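Long-range contacts in bottromycin amidohydrolase (Streptomyces purpureus, PDB 6I5S), which acts as a zinc-bound, thiazoline-specific amidohydrolase and is the gatekeeper of bottromycin biosynthesis: residues A[400-406]-A[419-425]; A[40-46]-A[81-87]; A[303-308]-A[350-355]; A[228-232]-A[276-280]. All blocks are in the same frame, centred on the assembly; numbering follows the deposited sequence.

From the N terminus, contact 2 comes first: residues 40-46 pair with 81-87 and close a loop of 34 residues that includes strands 57-62 and 65-71. Contact 4 follows, joining 228-232 to helix 273-280 beside a zinc ion, and contact 3 then brings helix 301-313 back to residues 350-355. Contact 1, near the C terminus, closes the shortest loop, 12 residues between 406 and 419. The four loops run in series, neither nesting nor crossing. In space they form two groups. Contacts 1 and 2 share a sheet in which strands 402-405 and 84-95 are neighbours, whereas contacts 3 and 4, with centres about 15 Å apart, meet where Val354 and Pro352 touch Ala278.

Contact 1 (A[400-406]-A[419-425]); sequences ADLVFYR and PDGVLVD
Phe404 and Leu423 leave the same face of an antiparallel strand pair, and the phenyl ring approaches the leucine obliquely, CE2 lying 3.9 Å from Leu423 CB. Leu423 turns its CG away from the backbone N (chi1 -168°), which brings CD2 against two residues of segment 400-406, 3.7 Å from Ala400 CB and 4.0 Å from Leu402 CD1; the two leucines point the same way, side by side. On the reverse face Val403 CG1 packs 3.6 Å from Pro419 CG, while the Tyr405 ring runs alongside the same proline and sends its hydroxyl on to Leu416 O.

Leu402 and Leu423 form a hydrogen-bonded pair with bonds in both directions. Further along, Gly421 O accepts from Phe404 N, but Phe404 O takes only weak bonds from both Asp420 N and Gly421 N, a classic beta bulge. Asp420, itself a bulge residue, receives Arg406 N at OD2 over 2.8 Å, almost straight (171°), on the anti side of the carboxylate; the Arg406 guanidinium itself turns to Asp83 O and the Trp84 indole. Replacing Asp420 by alanine is likely to leave the Arg406 N-H without this acceptor and the strand end by the bulge more mobile. At the opposite end Asp401 OD1 accepts Asp425 N at 2.8 Å, its OD2 being salt-bridged to Arg399.

Strand 402-405 lies between 421-424 and 84-95 in the sheet, with Leu402 and Phe404 on Val86; strand 57-62 meets Leu402 and Leu423 through Leu59 and Val61, and strand 111-116 meets Val422 through Thr112.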
# COMPACT_ATOMS: atom_id res chain seq x y z
N ALA A 400 15.76 -9.70 4.81
CA ALA A 400 15.80 -10.19 3.44
C ALA A 400 14.38 -10.24 2.91
O ALA A 400 13.71 -11.28 2.87
CB ALA A 400 16.48 -11.55 3.40
N ASP A 401 13.90 -9.06 2.54
CA ASP A 401 12.64 -8.85 1.86
C ASP A 401 12.98 -8.37 0.44
O ASP A 401 13.34 -7.20 0.25
CB ASP A 401 11.81 -7.77 2.57
CG ASP A 401 11.36 -8.14 3.98
OD1 ASP A 401 11.14 -9.33 4.32
OD2 ASP A 401 11.22 -7.17 4.79
N LEU A 402 12.81 -9.23 -0.55
CA LEU A 402 13.29 -8.95 -1.90
C LEU A 402 12.35 -9.58 -2.91
O LEU A 402 11.71 -10.58 -2.61
CB LEU A 402 14.68 -9.54 -2.09
CG LEU A 402 15.81 -9.01 -1.20
CD1 LEU A 402 17.08 -9.86 -1.39
CD2 LEU A 402 16.05 -7.53 -1.57
N VAL A 403 12.32 -9.03 -4.13
CA VAL A 403 11.49 -9.57 -5.20
C VAL A 403 12.39 -10.00 -6.35
O VAL A 403 13.30 -9.26 -6.74
CB VAL A 403 10.46 -8.55 -5.69
CG1 VAL A 403 9.43 -9.22 -6.56
CG2 VAL A 403 9.77 -7.87 -4.48
N PHE A 404 12.15 -11.18 -6.88
CA PHE A 404 13.02 -11.84 -7.85
C PHE A 404 12.31 -11.99 -9.20
O PHE A 404 11.14 -12.37 -9.24
CB PHE A 404 13.39 -13.23 -7.38
CG PHE A 404 14.38 -13.26 -6.27
CD1 PHE A 404 15.64 -13.78 -6.50
CD2 PHE A 404 14.07 -12.81 -5.00
CE1 PHE A 404 16.58 -13.86 -5.48
CE2 PHE A 404 15.00 -12.89 -3.99
CZ PHE A 404 16.26 -13.40 -4.23
N TYR A 405 13.05 -11.75 -10.29
CA TYR A 405 12.57 -11.85 -11.67
C TYR A 405 13.62 -12.53 -12.53
O TYR A 405 14.82 -12.23 -12.41
CB TYR A 405 12.29 -10.47 -12.24
CG TYR A 405 11.25 -9.69 -11.45
CD1 TYR A 405 9.90 -9.79 -11.76
CD2 TYR A 405 11.63 -8.85 -10.42
CE1 TYR A 405 8.93 -9.03 -11.04
CE2 TYR A 405 10.67 -8.14 -9.65
CZ TYR A 405 9.34 -8.25 -9.99
OH TYR A 405 8.38 -7.55 -9.29
N ARG A 406 13.17 -13.44 -13.39
CA ARG A 406 14.09 -14.07 -14.32
C ARG A 406 14.46 -13.12 -15.45
O ARG A 406 15.56 -13.21 -16.00
CB ARG A 406 13.47 -15.33 -14.89
CG ARG A 406 13.38 -16.49 -13.96
CD ARG A 406 14.74 -16.97 -13.52
NE ARG A 406 14.64 -18.24 -12.78
CZ ARG A 406 15.67 -18.85 -12.21
NH1 ARG A 406 16.90 -18.31 -12.25
NH2 ARG A 406 15.49 -20.02 -11.61
N PRO A 419 6.21 -11.65 -10.10
CA PRO A 419 7.53 -12.14 -9.71
C PRO A 419 7.66 -13.61 -10.02
O PRO A 419 6.70 -14.37 -10.03
CB PRO A 419 7.55 -11.89 -8.21
CG PRO A 419 6.52 -10.84 -7.91
CD PRO A 419 5.49 -11.00 -9.01
N ASP A 420 8.89 -14.01 -10.29
CA ASP A 420 9.27 -15.41 -10.26
C ASP A 420 9.71 -15.89 -8.88
O ASP A 420 10.01 -17.08 -8.72
CB ASP A 420 10.37 -15.63 -11.28
CG ASP A 420 9.90 -15.29 -12.68
OD1 ASP A 420 8.87 -15.84 -13.06
OD2 ASP A 420 10.52 -14.43 -13.35
N GLY A 421 9.81 -15.00 -7.91
CA GLY A 421 10.04 -15.36 -6.53
C GLY A 421 9.86 -14.17 -5.63
O GLY A 421 10.12 -13.02 -6.04
N VAL A 422 9.46 -14.43 -4.40
CA VAL A 422 9.37 -13.36 -3.39
C VAL A 422 10.03 -13.90 -2.13
O VAL A 422 9.63 -14.95 -1.63
CB VAL A 422 7.92 -12.92 -3.09
CG1 VAL A 422 7.89 -11.87 -1.97
CG2 VAL A 422 7.26 -12.36 -4.31
N LEU A 423 11.07 -13.22 -1.68
CA LEU A 423 11.74 -13.52 -0.42
C LEU A 423 11.15 -12.67 0.69
O LEU A 423 11.20 -11.43 0.62
CB LEU A 423 13.22 -13.22 -0.55
CG LEU A 423 14.19 -13.70 0.52
CD1 LEU A 423 14.21 -15.22 0.62
CD2 LEU A 423 15.56 -13.19 0.17
N VAL A 424 10.62 -13.32 1.74
CA VAL A 424 9.90 -12.63 2.80
C VAL A 424 10.57 -13.02 4.09
O VAL A 424 10.42 -14.18 4.53
CB VAL A 424 8.42 -13.00 2.86
CG1 VAL A 424 7.70 -12.13 3.89
CG2 VAL A 424 7.77 -12.98 1.55
N ASP A 425 11.29 -12.09 4.71
CA ASP A 425 12.04 -12.38 5.97
C ASP A 425 12.80 -13.69 5.80
O ASP A 425 12.84 -14.55 6.70
CB ASP A 425 11.08 -12.44 7.18
CG ASP A 425 11.80 -12.43 8.51
OD1 ASP A 425 12.99 -12.03 8.58
OD2 ASP A 425 11.16 -12.79 9.54

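Contact 2 (A[40-46]-A[81-87]); sequences FKAVGLI and PYDWYVT
Val86 is gripped through both of its backbone polar atoms by the 40-46 segment: its N donates to Gly44 O at 2.9 Å, and its O accepts Ile46 N at 2.8 Å in a nearly linear bond (171°). Gly44 N in turn donates to Trp84 O at 2.8 Å, so Gly44 uses its N and O on two successive partners, as parallel strands do. Before the strand, Ala42 O takes two donors, Asp83 N at 2.9 Å in the carbonyl plane and, weakly, Trp84 N; Ala42 N goes to Asp58 OD1, at the corner where the chain passes from one sheet to the next. The indole Trp84 NE1 gives its hydrogen to a water 3.2 Å away, lying in the ring plane, which also accepts a weak bond from Lys41 N. Tyr82 OH is bonded to Ala54 O, and its ring carbon CE1 lies 3.4 Å from Gly44 CA, where a beta carbon on residue 44 would clash. On the face of Val43 and Val86, Val43 CG1 lies 3.5 Å from Val86 CG2.

Strand 84-95 meets strand 402-405 on its other edge and carries His94 near its end, with His96 just beyond it; both bind a zinc ion. The pairing is consistent with the small beta domain of amidohydrolases, whose N-terminal strands and C-terminal return strands assemble beside the metal-binding barrel.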
# COMPACT_ATOMS: atom_id res chain seq x y z
N PHE A 40 21.72 -17.17 -3.53
CA PHE A 40 21.17 -16.97 -4.87
C PHE A 40 22.32 -16.53 -5.76
O PHE A 40 22.96 -15.51 -5.49
CB PHE A 40 20.05 -15.91 -4.88
CG PHE A 40 18.88 -16.24 -3.99
CD1 PHE A 40 17.83 -16.98 -4.46
CD2 PHE A 40 18.85 -15.82 -2.68
CE1 PHE A 40 16.78 -17.30 -3.65
CE2 PHE A 40 17.81 -16.11 -1.88
CZ PHE A 40 16.77 -16.86 -2.35
N LYS A 41 22.59 -17.29 -6.82
CA LYS A 41 23.74 -17.01 -7.68
C LYS A 41 23.39 -15.99 -8.74
O LYS A 41 22.26 -15.94 -9.22
CB LYS A 41 24.23 -18.30 -8.36
CG LYS A 41 25.02 -19.22 -7.45
CD LYS A 41 24.56 -20.67 -7.56
CE LYS A 41 24.65 -21.19 -8.99
NZ LYS A 41 24.37 -22.65 -9.09
N ALA A 42 24.38 -15.16 -9.08
CA ALA A 42 24.32 -14.31 -10.26
C ALA A 42 23.11 -13.37 -10.22
O ALA A 42 22.32 -13.30 -11.16
CB ALA A 42 24.30 -15.16 -11.52
N VAL A 43 22.99 -12.61 -9.13
CA VAL A 43 21.85 -11.73 -8.92
C VAL A 43 22.23 -10.35 -9.40
O VAL A 43 23.32 -9.86 -9.06
CB VAL A 43 21.44 -11.70 -7.43
CG1 VAL A 43 20.48 -10.56 -7.14
CG2 VAL A 43 20.80 -13.02 -7.00
N GLY A 44 21.35 -9.72 -10.18
CA GLY A 44 21.48 -8.31 -10.50
C GLY A 44 20.59 -7.46 -9.59
O GLY A 44 19.35 -7.48 -9.69
N LEU A 45 21.19 -6.76 -8.65
CA LEU A 45 20.43 -5.93 -7.71
C LEU A 45 20.05 -4.65 -8.43
O LEU A 45 20.92 -3.91 -8.89
CB LEU A 45 21.23 -5.62 -6.45
CG LEU A 45 20.63 -4.62 -5.45
CD1 LEU A 45 19.31 -5.13 -4.93
CD2 LEU A 45 21.60 -4.31 -4.28
N ILE A 46 18.75 -4.40 -8.57
CA ILE A 46 18.28 -3.17 -9.19
C ILE A 46 18.24 -2.07 -8.13
O ILE A 46 17.69 -2.25 -7.04
CB ILE A 46 16.92 -3.39 -9.85
CG1 ILE A 46 17.08 -4.43 -11.00
CG2 ILE A 46 16.33 -2.09 -10.36
CD1 ILE A 46 15.77 -4.82 -11.63
N PRO A 81 26.38 -14.03 -16.92
CA PRO A 81 25.01 -13.53 -17.12
C PRO A 81 24.24 -13.46 -15.81
O PRO A 81 24.61 -14.08 -14.81
CB PRO A 81 24.38 -14.53 -18.07
CG PRO A 81 25.18 -15.79 -17.91
CD PRO A 81 26.58 -15.36 -17.55
N TYR A 82 23.15 -12.70 -15.83
CA TYR A 82 22.27 -12.63 -14.67
C TYR A 82 21.35 -13.85 -14.67
O TYR A 82 20.72 -14.16 -15.69
CB TYR A 82 21.42 -11.36 -14.68
CG TYR A 82 22.18 -10.06 -14.56
CD1 TYR A 82 22.80 -9.69 -13.37
CD2 TYR A 82 22.23 -9.17 -15.63
CE1 TYR A 82 23.47 -8.49 -13.25
CE2 TYR A 82 22.90 -7.94 -15.52
CZ TYR A 82 23.52 -7.61 -14.33
OH TYR A 82 24.20 -6.39 -14.21
N ASP A 83 21.27 -14.54 -13.53
CA ASP A 83 20.22 -15.54 -13.36
C ASP A 83 18.96 -14.91 -12.80
O ASP A 83 17.86 -15.45 -12.96
CB ASP A 83 20.67 -16.64 -12.39
CG ASP A 83 21.73 -17.54 -12.99
OD1 ASP A 83 22.04 -17.41 -14.19
OD2 ASP A 83 22.27 -18.36 -12.23
N TRP A 84 19.11 -13.82 -12.09
CA TRP A 84 18.00 -13.18 -11.42
C TRP A 84 18.20 -11.68 -11.47
O TRP A 84 19.33 -11.18 -11.42
CB TRP A 84 17.92 -13.55 -9.95
CG TRP A 84 17.69 -14.96 -9.57
CD1 TRP A 84 18.62 -15.81 -9.05
CD2 TRP A 84 16.45 -15.66 -9.57
NE1 TRP A 84 18.03 -17.01 -8.75
CE2 TRP A 84 16.70 -16.94 -9.05
CE3 TRP A 84 15.16 -15.35 -9.97
CZ2 TRP A 84 15.71 -17.90 -8.94
CZ3 TRP A 84 14.18 -16.31 -9.83
CH2 TRP A 84 14.45 -17.55 -9.32
N TYR A 85 17.07 -10.96 -11.50
CA TYR A 85 17.03 -9.53 -11.24
C TYR A 85 16.20 -9.32 -9.97
O TYR A 85 15.14 -9.93 -9.84
CB TYR A 85 16.38 -8.79 -12.41
CG TYR A 85 17.11 -8.92 -13.70
CD1 TYR A 85 18.07 -7.99 -14.08
CD2 TYR A 85 16.86 -9.98 -14.55
CE1 TYR A 85 18.77 -8.13 -15.32
CE2 TYR A 85 17.55 -10.11 -15.77
CZ TYR A 85 18.49 -9.16 -16.13
OH TYR A 85 19.18 -9.28 -17.33
N VAL A 86 16.70 -8.49 -9.05
CA VAL A 86 16.12 -8.40 -7.72
C VAL A 86 15.84 -6.95 -7.39
O VAL A 86 16.69 -6.08 -7.59
CB VAL A 86 17.05 -9.03 -6.68
CG1 VAL A 86 16.66 -8.65 -5.30
CG2 VAL A 86 16.99 -10.55 -6.85
N THR A 87 14.66 -6.71 -6.82
CA THR A 87 14.33 -5.45 -6.19
C THR A 87 14.08 -5.64 -4.69
O THR A 87 13.76 -6.75 -4.25
CB THR A 87 13.07 -4.82 -6.81
OG1 THR A 87 11.91 -5.61 -6.50
CG2 THR A 87 13.20 -4.79 -8.33
O HOH W 1 20.02 -19.24 -7.73

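Contact 3 (A[303-308]-A[350-355]); sequences AWQAAA and GNPFVV
Trp304 reaches the turn formed by Asn351 to Val354 because its CG stands beside the backbone N, anti to the carbonyl carbon (chi1 -73°), carrying the indole out from the helix against the turn. Phe353, in the same staggered position (chi1 -62°), folds its ring back toward the helix. Pro352 CA sits over the five-membered ring in a CH-pi contact, and Phe353 N lies over the same face, 3.4 Å from Trp304 CE3. At the ring edge, Trp304 NE1 donates to Gly350 O at 3.1 Å; the oxygen is in the indole plane, but the donor stands above the carbonyl plane. Val355 CG2 meets Trp304 CH2 at another edge, 3.9 Å away. The two aromatic rings are inclined at 46°, and Phe353 CE2 presses to 3.3 Å from Trp304 O. Ala307 CB packs 3.5 Å from Pro352 CB, and Ala308 CB touches the Phe353 ring.

A leucine at Trp304 would probably leave Gly350 O without its indole donor and uncover the face of the type II turn.

Helix 290-295 packs on both aromatic rings through Val292 and Leu293, while Val354 rests on Ala278 of helix 273-280, so the turn joins helix 301-313 to two other helices.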
# COMPACT_ATOMS: atom_id res chain seq x y z
N ALA A 303 -20.94 -3.89 -0.03
CA ALA A 303 -20.50 -2.57 -0.46
C ALA A 303 -19.97 -2.62 -1.88
O ALA A 303 -20.22 -1.72 -2.68
CB ALA A 303 -19.42 -2.06 0.48
N TRP A 304 -19.26 -3.69 -2.21
CA TRP A 304 -18.73 -3.79 -3.57
C TRP A 304 -19.86 -3.97 -4.57
O TRP A 304 -19.82 -3.43 -5.69
CB TRP A 304 -17.76 -4.95 -3.65
CG TRP A 304 -16.44 -4.68 -2.97
CD1 TRP A 304 -16.22 -4.00 -1.81
CD2 TRP A 304 -15.15 -5.11 -3.42
NE1 TRP A 304 -14.88 -3.95 -1.52
CE2 TRP A 304 -14.20 -4.63 -2.50
CE3 TRP A 304 -14.71 -5.83 -4.54
CZ2 TRP A 304 -12.83 -4.88 -2.63
CZ3 TRP A 304 -13.36 -6.06 -4.68
CH2 TRP A 304 -12.44 -5.58 -3.75
N GLN A 305 -20.88 -4.73 -4.20
CA GLN A 305 -21.98 -4.93 -5.13
C GLN A 305 -22.75 -3.63 -5.34
O GLN A 305 -23.22 -3.34 -6.46
CB GLN A 305 -22.91 -6.01 -4.59
CG GLN A 305 -24.02 -6.41 -5.59
CD GLN A 305 -23.64 -7.61 -6.39
OE1 GLN A 305 -23.10 -8.56 -5.84
NE2 GLN A 305 -23.89 -7.57 -7.69
N ALA A 306 -22.87 -2.82 -4.29
CA ALA A 306 -23.52 -1.52 -4.45
C ALA A 306 -22.72 -0.61 -5.37
O ALA A 306 -23.28 0.13 -6.17
CB ALA A 306 -23.71 -0.87 -3.09
N ALA A 307 -21.41 -0.64 -5.24
CA ALA A 307 -20.58 0.15 -6.13
C ALA A 307 -20.70 -0.35 -7.57
O ALA A 307 -20.69 0.45 -8.51
CB ALA A 307 -19.13 0.11 -5.66
N ALA A 308 -20.82 -1.66 -7.76
CA ALA A 308 -21.03 -2.22 -9.09
C ALA A 308 -22.32 -1.70 -9.71
O ALA A 308 -22.37 -1.46 -10.92
CB ALA A 308 -21.05 -3.74 -9.02
N GLY A 350 -9.28 -2.67 -0.35
CA GLY A 350 -10.46 -2.87 0.47
C GLY A 350 -11.63 -2.03 0.04
O GLY A 350 -12.77 -2.43 0.22
N ASN A 351 -11.37 -0.84 -0.51
CA ASN A 351 -12.41 -0.06 -1.17
C ASN A 351 -12.96 -0.87 -2.34
O ASN A 351 -12.27 -1.75 -2.88
CB ASN A 351 -11.86 1.25 -1.70
CG ASN A 351 -11.69 2.31 -0.64
OD1 ASN A 351 -11.72 2.02 0.53
ND2 ASN A 351 -11.45 3.56 -1.07
N PRO A 352 -14.20 -0.59 -2.77
CA PRO A 352 -14.78 -1.42 -3.83
C PRO A 352 -13.92 -1.52 -5.08
O PRO A 352 -13.47 -0.52 -5.64
CB PRO A 352 -16.11 -0.74 -4.08
CG PRO A 352 -16.50 -0.14 -2.71
CD PRO A 352 -15.21 0.34 -2.18
N PHE A 353 -13.64 -2.76 -5.48
CA PHE A 353 -12.87 -3.12 -6.67
C PHE A 353 -11.41 -2.71 -6.61
O PHE A 353 -10.73 -2.70 -7.64
CB PHE A 353 -13.59 -2.57 -7.91
CG PHE A 353 -14.93 -3.17 -8.05
CD1 PHE A 353 -15.05 -4.52 -8.35
CD2 PHE A 353 -16.06 -2.44 -7.77
CE1 PHE A 353 -16.29 -5.12 -8.43
CE2 PHE A 353 -17.31 -3.05 -7.86
CZ PHE A 353 -17.41 -4.38 -8.18
N VAL A 354 -10.90 -2.44 -5.40
CA VAL A 354 -9.46 -2.24 -5.17
C VAL A 354 -8.97 -3.46 -4.41
O VAL A 354 -9.18 -3.56 -3.20
CB VAL A 354 -9.19 -0.95 -4.43
CG1 VAL A 354 -7.69 -0.71 -4.40
CG2 VAL A 354 -9.92 0.22 -5.13
N VAL A 355 -8.36 -4.41 -5.13
CA VAL A 355 -8.05 -5.73 -4.59
C VAL A 355 -6.62 -5.72 -4.08
O VAL A 355 -5.69 -5.44 -4.84
CB VAL A 355 -8.23 -6.83 -5.64
CG1 VAL A 355 -7.85 -8.25 -5.08
CG2 VAL A 355 -9.68 -6.87 -6.15

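Contact 4 (A[228-232]-A[276-280]); sequences EHLYG and WRART. With ZN (zinc ion), chain B.
His229 and Trp276 meet beside a zinc site of the amidohydrolase type, where a type I' turn from Glu228 to Tyr231 presents the histidine to the metal. His229 CB lies 4.1 Å from Trp276 NE1 and over the centre of the Tyr231 ring, 3.6 Å above its plane. Next in the imidazole, ND1 is hydrogen-bonded to Thr272 OG1, which fixes the rotation of the ring, while Glu228 CB covers part of one ring face. In the conformer described, Arg279 NH2 comes 4.0 Å from His229 CE1, the two flat groups steeply inclined at 73°. On the other side of NE2, His229 CD2 lies 3.0 Å from the zinc ion. The tip, His229 NE2, binds the zinc ion at 2.2 Å; two waters, the modified lysine Xaa183 and His210 complete this ion's ligands.

The Arg279 guanidinium, deposited in two conformers, is tentatively salt-bridged to Asp348, a ligand of the other zinc ion. Leu329 and Leu249 pack on Trp276.

The indole of Trp276 also leans on Tyr231, CZ2 lying 3.6 Å from Tyr231 CE1 with the planes 78° apart. From the edge of that indole, Trp276 NE1 donates to His229 O at 2.8 Å, with the oxygen lying in the ring plane.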
# COMPACT_ATOMS: atom_id res chain seq x y z
N GLU A 228 -2.24 12.04 2.32
CA GLU A 228 -2.85 11.01 1.49
C GLU A 228 -3.88 11.60 0.53
O GLU A 228 -4.60 12.56 0.85
CB GLU A 228 -3.53 9.93 2.36
CG GLU A 228 -2.69 9.47 3.59
CD GLU A 228 -1.41 8.83 3.15
OE1 GLU A 228 -1.52 7.86 2.36
OE2 GLU A 228 -0.32 9.30 3.54
N HIS A 229 -3.99 10.94 -0.61
CA HIS A 229 -5.07 11.11 -1.59
C HIS A 229 -5.01 12.44 -2.32
O HIS A 229 -5.95 12.76 -3.07
CB HIS A 229 -6.46 10.99 -0.95
CG HIS A 229 -6.64 9.85 -0.01
ND1 HIS A 229 -6.46 8.54 -0.37
CD2 HIS A 229 -7.04 9.83 1.30
CE1 HIS A 229 -6.71 7.76 0.68
NE2 HIS A 229 -7.07 8.52 1.69
N LEU A 230 -3.92 13.21 -2.19
CA LEU A 230 -3.82 14.59 -2.69
C LEU A 230 -4.81 15.53 -1.99
O LEU A 230 -4.95 16.69 -2.42
CB LEU A 230 -4.00 14.64 -4.23
CG LEU A 230 -2.96 13.85 -5.03
CD1 LEU A 230 -3.27 13.96 -6.53
CD2 LEU A 230 -1.57 14.38 -4.74
N TYR A 231 -5.47 15.12 -0.90
CA TYR A 231 -6.35 16.06 -0.24
C TYR A 231 -5.51 17.22 0.27
O TYR A 231 -4.33 17.05 0.61
CB TYR A 231 -7.13 15.43 0.89
CG TYR A 231 -8.09 14.33 0.47
CD1 TYR A 231 -8.58 14.24 -0.82
CD2 TYR A 231 -8.50 13.37 1.37
CE1 TYR A 231 -9.44 13.22 -1.15
CE2 TYR A 231 -9.35 12.38 1.04
CZ TYR A 231 -9.84 12.31 -0.21
OH TYR A 231 -10.69 11.26 -0.55
N GLY A 232 -6.09 18.40 0.23
CA GLY A 232 -5.31 19.61 0.47
C GLY A 232 -4.94 20.30 -0.82
O GLY A 232 -5.16 21.50 -0.98
N TRP A 276 -8.98 6.65 -6.29
CA TRP A 276 -9.73 7.69 -7.02
C TRP A 276 -10.41 7.12 -8.27
O TRP A 276 -11.59 7.37 -8.52
CB TRP A 276 -8.78 8.81 -7.43
CG TRP A 276 -8.50 9.91 -6.44
CD1 TRP A 276 -7.34 10.07 -5.71
CD2 TRP A 276 -9.36 10.99 -6.11
NE1 TRP A 276 -7.42 11.23 -4.97
CE2 TRP A 276 -8.65 11.83 -5.20
CE3 TRP A 276 -10.64 11.39 -6.55
CZ2 TRP A 276 -9.18 13.01 -4.69
CZ3 TRP A 276 -11.16 12.59 -6.05
CH2 TRP A 276 -10.44 13.37 -5.10
N ARG A 277 -9.65 6.38 -9.07
CA ARG A 277 -10.17 5.78 -10.30
C ARG A 277 -11.35 4.87 -10.00
O ARG A 277 -12.38 4.92 -10.64
CB ARG A 277 -9.04 5.00 -10.97
CG ARG A 277 -9.36 4.30 -12.32
CD ARG A 277 -9.38 5.31 -13.49
NE ARG A 277 -8.07 5.93 -13.63
CZ ARG A 277 -7.85 6.98 -14.43
NH1 ARG A 277 -6.65 7.52 -14.50
NH2 ARG A 277 -8.83 7.52 -15.12
N ALA A 278 -11.21 4.00 -8.99
CA ALA A 278 -12.32 3.11 -8.67
C ALA A 278 -13.55 3.84 -8.17
O ALA A 278 -14.67 3.43 -8.46
CB ALA A 278 -11.83 2.05 -7.65
N ARG A 279 -13.39 4.97 -7.45
CA ARG A 279 -14.55 5.72 -6.96
C ARG A 279 -15.36 6.39 -8.06
O ARG A 279 -16.52 6.77 -7.82
CB ARG A 279 -14.10 6.78 -5.93
CG ARG A 279 -13.49 6.20 -4.64
CD ARG A 279 -12.80 7.28 -3.76
NE ARG A 279 -11.85 6.74 -2.77
CZ ARG A 279 -10.79 7.39 -2.27
NH1 ARG A 279 -10.49 8.64 -2.64
NH2 ARG A 279 -10.00 6.78 -1.41
N THR A 280 -14.78 6.58 -9.25
CA THR A 280 -15.49 7.28 -10.33
C THR A 280 -16.62 6.45 -10.89
O THR A 280 -17.56 7.01 -11.46
CB THR A 280 -14.58 7.62 -11.51
OG1 THR A 280 -14.10 6.41 -12.11
CG2 THR A 280 -13.45 8.56 -11.14
ZN ZN B . -8.43 8.23 3.38
O HOH W 2 -10.39 7.70 4.07
O HOH W 3 -8.94 6.21 2.58